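Local structure of alpha,alpha-trehalose-phosphate synthase (UDP-forming) (Burkholderia xenovorans, 5V0T) at residues 383-396 with 435-449. The protein is a GT-B glycosyltransferase of family 20, built from two Rossmann-like domains with a ligand-binding cleft between them. Sequence-based numbering, arbitrary orientation.
Sequences KEYVSAQDPENPGV and LAERQARHRDMMVQL. With UDP (uridine-5'-diphosphate), chain I.
Two torsions place the polar groups of helix 435-449 against the loop after helix 383-388. The Arg438 chain runs straight through chi2 and then bends at chi3 (-83°), which turns NH1 onto Asn393 and Pro394; chi1 of His442 (179°) puts one ring face under Pro394 CB and the ring edge at Val386 O. NH1 of Arg438 donates twice, to Asn393 OD1 at 2.8 Å and to Pro394 O at 2.9 Å. The first acceptor is met in its carbonyl plane, the second from above its plane, though Pro394 O itself lies in the guanidinium plane; the two bonds together should restrict rotation of the group. Nearer its backbone, CG of Arg438 packs against Val396 CG2 (3.5 Å).

The His442 ring is held on face and edge. Pro394 CB stands 4.2 Å from its centroid, 26° off the normal, a CH-pi contact, while Met446 CG of its own helix lies against a face. At the rim NE2 gives Val386 O a weak, strongly bent bond of 3.0 Å, and a water joins NE2 to the carbonyls of Ser387 and Gln389. Gln439 NE2 reaches a lone pair of Pro391 O in the carbonyl plane (3.3 Å), tying down the Asp390-Asn393 type I turn, whose start is an Asx turn.

Nearer the cleft the packing is apolar. Val386 is a knob among His442, Met445, Met446 and Leu449, its CG2 3.7 Å from Met445 CE. Leu449 CD2 rests against CG and CD of Lys383, and NZ of that lysine bonds to Ile239 O and Glu408. Glu384, on the same helix, binds both ribose hydroxyls of UDP, so helix 435-449 packs behind a nucleotide-binding helix that leads into strand 396-400 of the parallel sheet, an arrangement that fits the Rossmann-like C-terminal domain of a GT-B glycosyltransferase.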
loop_
_atom_site.group_PDB
_atom_site.type_symbol
_atom_site.label_atom_id
_atom_site.label_comp_id
_atom_site.label_asym_id
_atom_site.label_seq_id
_atom_site.Cartn_x
_atom_site.Cartn_y
_atom_site.Cartn_z
ATOM N N LYS A 383 7.469 2.866 -6.919
ATOM C CA LYS A 383 7.164 3.455 -8.217
ATOM C C LYS A 383 7.439 4.953 -8.216
ATOM O O LYS A 383 7.915 5.505 -9.217
ATOM C CB LYS A 383 5.710 3.164 -8.605
ATOM C CG LYS A 383 5.447 1.660 -8.772
ATOM C CD LYS A 383 4.083 1.370 -9.385
ATOM C CE LYS A 383 3.939 -0.116 -9.706
ATOM N NZ LYS A 383 2.642 -0.382 -10.395
ATOM N N GLU A 384 7.160 5.618 -7.089
ATOM C CA GLU A 384 7.457 7.039 -6.940
ATOM C C GLU A 384 8.959 7.310 -6.943
ATOM O O GLU A 384 9.410 8.298 -7.540
ATOM C CB GLU A 384 6.816 7.567 -5.652
ATOM C CG GLU A 384 5.271 7.564 -5.692
ATOM C CD GLU A 384 4.630 7.825 -4.324
ATOM O OE1 GLU A 384 3.388 7.854 -4.250
ATOM O OE2 GLU A 384 5.360 7.996 -3.326
ATOM N N TYR A 385 9.747 6.476 -6.252
ATOM C CA TYR A 385 11.197 6.669 -6.257
ATOM C C TYR A 385 11.743 6.633 -7.682
ATOM O O TYR A 385 12.504 7.515 -8.094
ATOM C CB TYR A 385 11.913 5.619 -5.384
ATOM C CG TYR A 385 13.408 5.706 -5.555
ATOM C CD1 TYR A 385 14.150 6.650 -4.853
ATOM C CD2 TYR A 385 14.078 4.892 -6.477
ATOM C CE1 TYR A 385 15.535 6.784 -5.053
ATOM C CE2 TYR A 385 15.459 5.025 -6.687
ATOM C CZ TYR A 385 16.175 5.962 -5.961
ATOM O OH TYR A 385 17.535 6.090 -6.151
ATOM N N VAL A 386 11.353 5.623 -8.458
ATOM C CA VAL A 386 11.846 5.532 -9.825
ATOM C C VAL A 386 11.391 6.740 -10.638
ATOM O O VAL A 386 12.174 7.331 -11.393
ATOM C CB VAL A 386 11.384 4.214 -10.467
ATOM C CG1 VAL A 386 11.654 4.245 -11.962
ATOM C CG2 VAL A 386 12.076 3.021 -9.794
ATOM N N SER A 387 10.116 7.115 -10.501
ATOM C CA SER A 387 9.545 8.218 -11.275
ATOM C C SER A 387 10.233 9.547 -10.980
ATOM O O SER A 387 10.292 10.416 -11.853
ATOM C CB SER A 387 8.049 8.345 -10.969
ATOM O OG SER A 387 7.322 7.210 -11.409
ATOM N N ALA A 388 10.732 9.732 -9.754
ATOM C CA ALA A 388 11.322 11.011 -9.373
ATOM C C ALA A 388 12.700 11.238 -9.987
ATOM O O ALA A 388 13.174 12.383 -10.004
ATOM C CB ALA A 388 11.427 11.094 -7.842
ATOM N N GLN A 389 13.355 10.182 -10.477
ATOM C CA GLN A 389 14.767 10.265 -10.823
ATOM C C GLN A 389 15.014 11.204 -11.997
ATOM O O GLN A 389 14.185 11.355 -12.901
ATOM C CB GLN A 389 15.333 8.877 -11.151
ATOM C CG GLN A 389 15.345 7.943 -9.944
ATOM C CD GLN A 389 15.996 8.603 -8.743
ATOM O OE1 GLN A 389 17.180 8.959 -8.786
ATOM N NE2 GLN A 389 15.217 8.805 -7.676
ATOM N N ASP A 390 16.170 11.849 -11.961
ATOM C CA ASP A 390 16.659 12.588 -13.119
ATOM C C ASP A 390 17.184 11.579 -14.132
ATOM O O ASP A 390 18.138 10.859 -13.828
ATOM C CB ASP A 390 17.754 13.553 -12.684
ATOM C CG ASP A 390 18.379 14.336 -13.838
ATOM O OD1 ASP A 390 18.008 14.154 -15.022
ATOM O OD2 ASP A 390 19.268 15.159 -13.533
ATOM N N PRO A 391 16.595 11.476 -15.327
ATOM C CA PRO A 391 17.081 10.469 -16.285
ATOM C C PRO A 391 18.540 10.665 -16.674
ATOM O O PRO A 391 19.202 9.695 -17.061
ATOM C CB PRO A 391 16.141 10.640 -17.488
ATOM C CG PRO A 391 15.567 12.024 -17.338
ATOM C CD PRO A 391 15.449 12.235 -15.855
ATOM N N GLU A 392 19.068 11.883 -16.566
ATOM C CA GLU A 392 20.484 12.114 -16.826
ATOM C C GLU A 392 21.386 11.484 -15.768
ATOM O O GLU A 392 22.551 11.197 -16.060
ATOM C CB GLU A 392 20.756 13.615 -16.918
ATOM C CG GLU A 392 20.177 14.246 -18.154
ATOM C CD GLU A 392 20.782 13.663 -19.406
ATOM O OE1 GLU A 392 22.011 13.807 -19.586
ATOM O OE2 GLU A 392 20.036 13.043 -20.197
ATOM N N ASN A 393 20.881 11.257 -14.557
ATOM C CA ASN A 393 21.694 10.696 -13.479
ATOM C C ASN A 393 20.795 9.989 -12.464
ATOM O O ASN A 393 20.675 10.433 -11.317
ATOM C CB ASN A 393 22.526 11.812 -12.831
ATOM C CG ASN A 393 23.576 11.296 -11.856
ATOM O OD1 ASN A 393 23.883 10.102 -11.807
ATOM N ND2 ASN A 393 24.147 12.212 -11.084
ATOM N N PRO A 394 20.155 8.882 -12.835
ATOM C CA PRO A 394 19.163 8.271 -11.943
ATOM C C PRO A 394 19.782 7.363 -10.890
ATOM O O PRO A 394 20.795 6.696 -11.116
ATOM C CB PRO A 394 18.278 7.468 -12.906
ATOM C CG PRO A 394 19.226 7.072 -14.036
ATOM C CD PRO A 394 20.290 8.160 -14.117
ATOM N N GLY A 395 19.136 7.337 -9.727
ATOM C CA GLY A 395 19.486 6.398 -8.679
ATOM C C GLY A 395 19.002 4.985 -8.986
ATOM O O GLY A 395 18.429 4.698 -10.040
ATOM N N VAL A 396 19.242 4.085 -8.029
ATOM C CA VAL A 396 18.960 2.661 -8.181
ATOM C C VAL A 396 17.922 2.245 -7.147
ATOM O O VAL A 396 18.033 2.596 -5.967
ATOM C CB VAL A 396 20.239 1.809 -8.026
ATOM C CG1 VAL A 396 19.906 0.328 -8.079
ATOM C CG2 VAL A 396 21.273 2.163 -9.102
ATOM N N LEU A 435 26.814 4.674 -14.502
ATOM C CA LEU A 435 25.737 5.498 -15.048
ATOM C C LEU A 435 24.953 4.791 -16.152
ATOM O O LEU A 435 23.719 4.790 -16.146
ATOM C CB LEU A 435 26.313 6.813 -15.579
ATOM C CG LEU A 435 25.306 7.729 -16.289
ATOM C CD1 LEU A 435 24.275 8.307 -15.285
ATOM C CD2 LEU A 435 26.012 8.845 -17.041
ATOM N N ALA A 436 25.653 4.216 -17.134
ATOM C CA ALA A 436 24.960 3.625 -18.280
ATOM C C ALA A 436 23.960 2.562 -17.838
ATOM O O ALA A 436 22.847 2.488 -18.371
ATOM C CB ALA A 436 25.968 3.029 -19.265
ATOM N N GLU A 437 24.327 1.744 -16.852
ATOM C CA GLU A 437 23.404 0.712 -16.394
ATOM C C GLU A 437 22.290 1.301 -15.531
ATOM O O GLU A 437 21.138 0.861 -15.626
ATOM C CB GLU A 437 24.155 -0.384 -15.631
ATOM C CG GLU A 437 23.269 -1.608 -15.293
ATOM C CD GLU A 437 23.891 -2.555 -14.270
ATOM O OE1 GLU A 437 25.089 -2.405 -13.952
ATOM O OE2 GLU A 437 23.172 -3.457 -13.776
ATOM N N ARG A 438 22.606 2.295 -14.688
ATOM C CA ARG A 438 21.545 2.982 -13.953
ATOM C C ARG A 438 20.515 3.565 -14.909
ATOM O O ARG A 438 19.305 3.481 -14.657
ATOM C CB ARG A 438 22.121 4.080 -13.049
ATOM C CG ARG A 438 22.938 3.560 -11.873
ATOM C CD ARG A 438 23.379 4.658 -10.900
ATOM N NE ARG A 438 24.601 5.360 -11.314
ATOM C CZ ARG A 438 24.634 6.629 -11.721
ATOM N NH1 ARG A 438 23.518 7.349 -11.786
ATOM N NH2 ARG A 438 25.783 7.188 -12.057
ATOM N N GLN A 439 20.978 4.150 -16.023
ATOM C CA GLN A 439 20.068 4.770 -16.981
ATOM C C GLN A 439 19.236 3.732 -17.720
ATOM O O GLN A 439 18.034 3.933 -17.927
ATOM C CB GLN A 439 20.846 5.619 -17.989
ATOM C CG GLN A 439 21.484 6.868 -17.400
ATOM C CD GLN A 439 22.291 7.647 -18.429
ATOM O OE1 GLN A 439 23.121 7.084 -19.148
ATOM N NE2 GLN A 439 22.043 8.947 -18.507
ATOM N N ALA A 440 19.864 2.634 -18.154
ATOM C CA ALA A 440 19.123 1.568 -18.826
ATOM C C ALA A 440 18.011 1.014 -17.936
ATOM O O ALA A 440 16.880 0.820 -18.397
ATOM C CB ALA A 440 20.083 0.449 -19.255
ATOM N N ARG A 441 18.300 0.787 -16.654
ATOM C CA ARG A 441 17.273 0.263 -15.751
ATOM C C ARG A 441 16.153 1.276 -15.558
ATOM O O ARG A 441 14.969 0.925 -15.604
ATOM C CB ARG A 441 17.889 -0.110 -14.396
ATOM C CG ARG A 441 18.831 -1.310 -14.435
ATOM C CD ARG A 441 19.659 -1.390 -13.143
ATOM N NE ARG A 441 20.448 -2.620 -13.074
ATOM C CZ ARG A 441 20.007 -3.774 -12.576
ATOM N NH1 ARG A 441 18.780 -3.867 -12.088
ATOM N NH2 ARG A 441 20.798 -4.840 -12.568
ATOM N N HIS A 442 16.513 2.543 -15.335
ATOM C CA HIS A 442 15.508 3.581 -15.157
ATOM C C HIS A 442 14.638 3.728 -16.399
ATOM O O HIS A 442 13.412 3.860 -16.296
ATOM C CB HIS A 442 16.187 4.906 -14.826
ATOM C CG HIS A 442 15.231 6.042 -14.656
ATOM N ND1 HIS A 442 15.116 7.059 -15.579
ATOM C CD2 HIS A 442 14.347 6.325 -13.669
ATOM C CE1 HIS A 442 14.204 7.921 -15.167
ATOM N NE2 HIS A 442 13.722 7.499 -14.012
ATOM N N ARG A 443 15.259 3.703 -17.579
ATOM C CA ARG A 443 14.510 3.832 -18.823
ATOM C C ARG A 443 13.472 2.723 -18.951
ATOM O O ARG A 443 12.294 2.984 -19.222
ATOM C CB ARG A 443 15.479 3.816 -20.006
ATOM C CG ARG A 443 15.035 4.592 -21.213
ATOM C CD ARG A 443 16.260 5.126 -21.954
ATOM N NE ARG A 443 17.337 4.139 -22.012
ATOM C CZ ARG A 443 18.626 4.427 -21.844
ATOM N NH1 ARG A 443 19.006 5.677 -21.596
ATOM N NH2 ARG A 443 19.533 3.461 -21.915
ATOM N N ASP A 444 13.889 1.475 -18.746
ATOM C CA ASP A 444 12.949 0.362 -18.851
ATOM C C ASP A 444 11.804 0.511 -17.862
ATOM O O ASP A 444 10.644 0.260 -18.201
ATOM C CB ASP A 444 13.662 -0.972 -18.616
ATOM C CG ASP A 444 14.773 -1.229 -19.618
ATOM O OD1 ASP A 444 14.741 -0.631 -20.720
ATOM O OD2 ASP A 444 15.674 -2.037 -19.299
ATOM N N MET A 445 12.102 0.916 -16.630
ATOM C CA MET A 445 11.034 1.008 -15.647
ATOM C C MET A 445 10.073 2.143 -15.975
ATOM O O MET A 445 8.862 2.006 -15.774
ATOM C CB MET A 445 11.620 1.163 -14.249
ATOM C CG MET A 445 12.295 -0.114 -13.772
ATOM S SD MET A 445 12.778 -0.068 -12.043
ATOM C CE MET A 445 14.213 0.995 -12.090
ATOM N N MET A 446 10.586 3.264 -16.494
ATOM C CA MET A 446 9.710 4.377 -16.847
ATOM C C MET A 446 8.734 3.978 -17.949
ATOM O O MET A 446 7.562 4.375 -17.926
ATOM C CB MET A 446 10.538 5.598 -17.274
ATOM C CG MET A 446 11.207 6.301 -16.087
ATOM S SD MET A 446 10.074 6.894 -14.789
ATOM C CE MET A 446 9.436 8.398 -15.535
ATOM N N VAL A 447 9.200 3.201 -18.928
ATOM C CA VAL A 447 8.296 2.683 -19.953
ATOM C C VAL A 447 7.175 1.876 -19.306
ATOM O O VAL A 447 5.990 2.082 -19.597
ATOM C CB VAL A 447 9.076 1.851 -20.984
ATOM C CG1 VAL A 447 8.123 1.149 -21.939
ATOM C CG2 VAL A 447 10.039 2.755 -21.753
ATOM N N GLN A 448 7.534 0.967 -18.390
ATOM C CA GLN A 448 6.533 0.148 -17.709
ATOM C C GLN A 448 5.546 1.020 -16.943
ATOM O O GLN A 448 4.326 0.861 -17.070
ATOM C CB GLN A 448 7.225 -0.840 -16.766
ATOM C CG GLN A 448 6.353 -1.995 -16.269
ATOM C CD GLN A 448 5.219 -1.562 -15.336
ATOM O OE1 GLN A 448 5.408 -0.709 -14.461
ATOM N NE2 GLN A 448 4.033 -2.152 -15.524
ATOM N N LEU A 449 6.064 1.942 -16.129
ATOM C CA LEU A 449 5.212 2.805 -15.319
ATOM C C LEU A 449 4.315 3.689 -16.175
ATOM O O LEU A 449 3.183 3.979 -15.781
ATOM C CB LEU A 449 6.076 3.674 -14.405
ATOM C CG LEU A 449 6.930 2.921 -13.395
ATOM C CD1 LEU A 449 7.928 3.854 -12.743
ATOM C CD2 LEU A 449 6.037 2.263 -12.355
HETATM N N1 UDP I . 3.555 9.030 1.898
HETATM C C2 UDP I . 3.329 10.375 2.146
HETATM N N3 UDP I . 3.970 10.880 3.241
HETATM C C4 UDP I . 4.804 10.197 4.098
HETATM C C5 UDP I . 4.997 8.807 3.775
HETATM C C6 UDP I . 4.388 8.284 2.700
HETATM O O2 UDP I . 2.602 11.065 1.453
HETATM O O4 UDP I . 5.316 10.799 5.049
HETATM C "C1'" UDP I . 2.898 8.441 0.727
HETATM C "C2'" UDP I . 3.875 7.900 -0.314
HETATM O "O2'" UDP I . 4.287 8.948 -1.175
HETATM C "C3'" UDP I . 3.004 6.856 -1.015
HETATM C "C4'" UDP I . 2.142 6.315 0.132
HETATM O "O4'" UDP I . 2.141 7.332 1.156
HETATM O "O3'" UDP I . 2.161 7.421 -2.015
HETATM C "C5'" UDP I . 2.596 5.005 0.719
HETATM O "O5'" UDP I . 2.082 3.956 -0.124
HETATM P PA UDP I . 2.798 2.548 -0.217
HETATM O O1A UDP I . 4.293 2.706 -0.398
HETATM O O2A UDP I . 2.094 1.777 -1.271
HETATM O O3A UDP I . 2.593 1.878 1.199
HETATM P PB UDP I . 1.413 1.822 2.256
HETATM O O1B UDP I . 0.148 1.868 1.395
HETATM O O2B UDP I . 1.573 0.413 2.867
HETATM O O3B UDP I . 1.511 2.922 3.247
HETATM O O HOH W 1 2.855 0.787 -12.939
HETATM O O HOH W 2 12.056 9.926 -13.912
HETATM O O HOH W 3 17.410 7.142 -17.474
HETATM O O HOH W 4 26.953 9.958 -12.912
HETATM O O HOH W 5 18.290 2.611 -12.031
#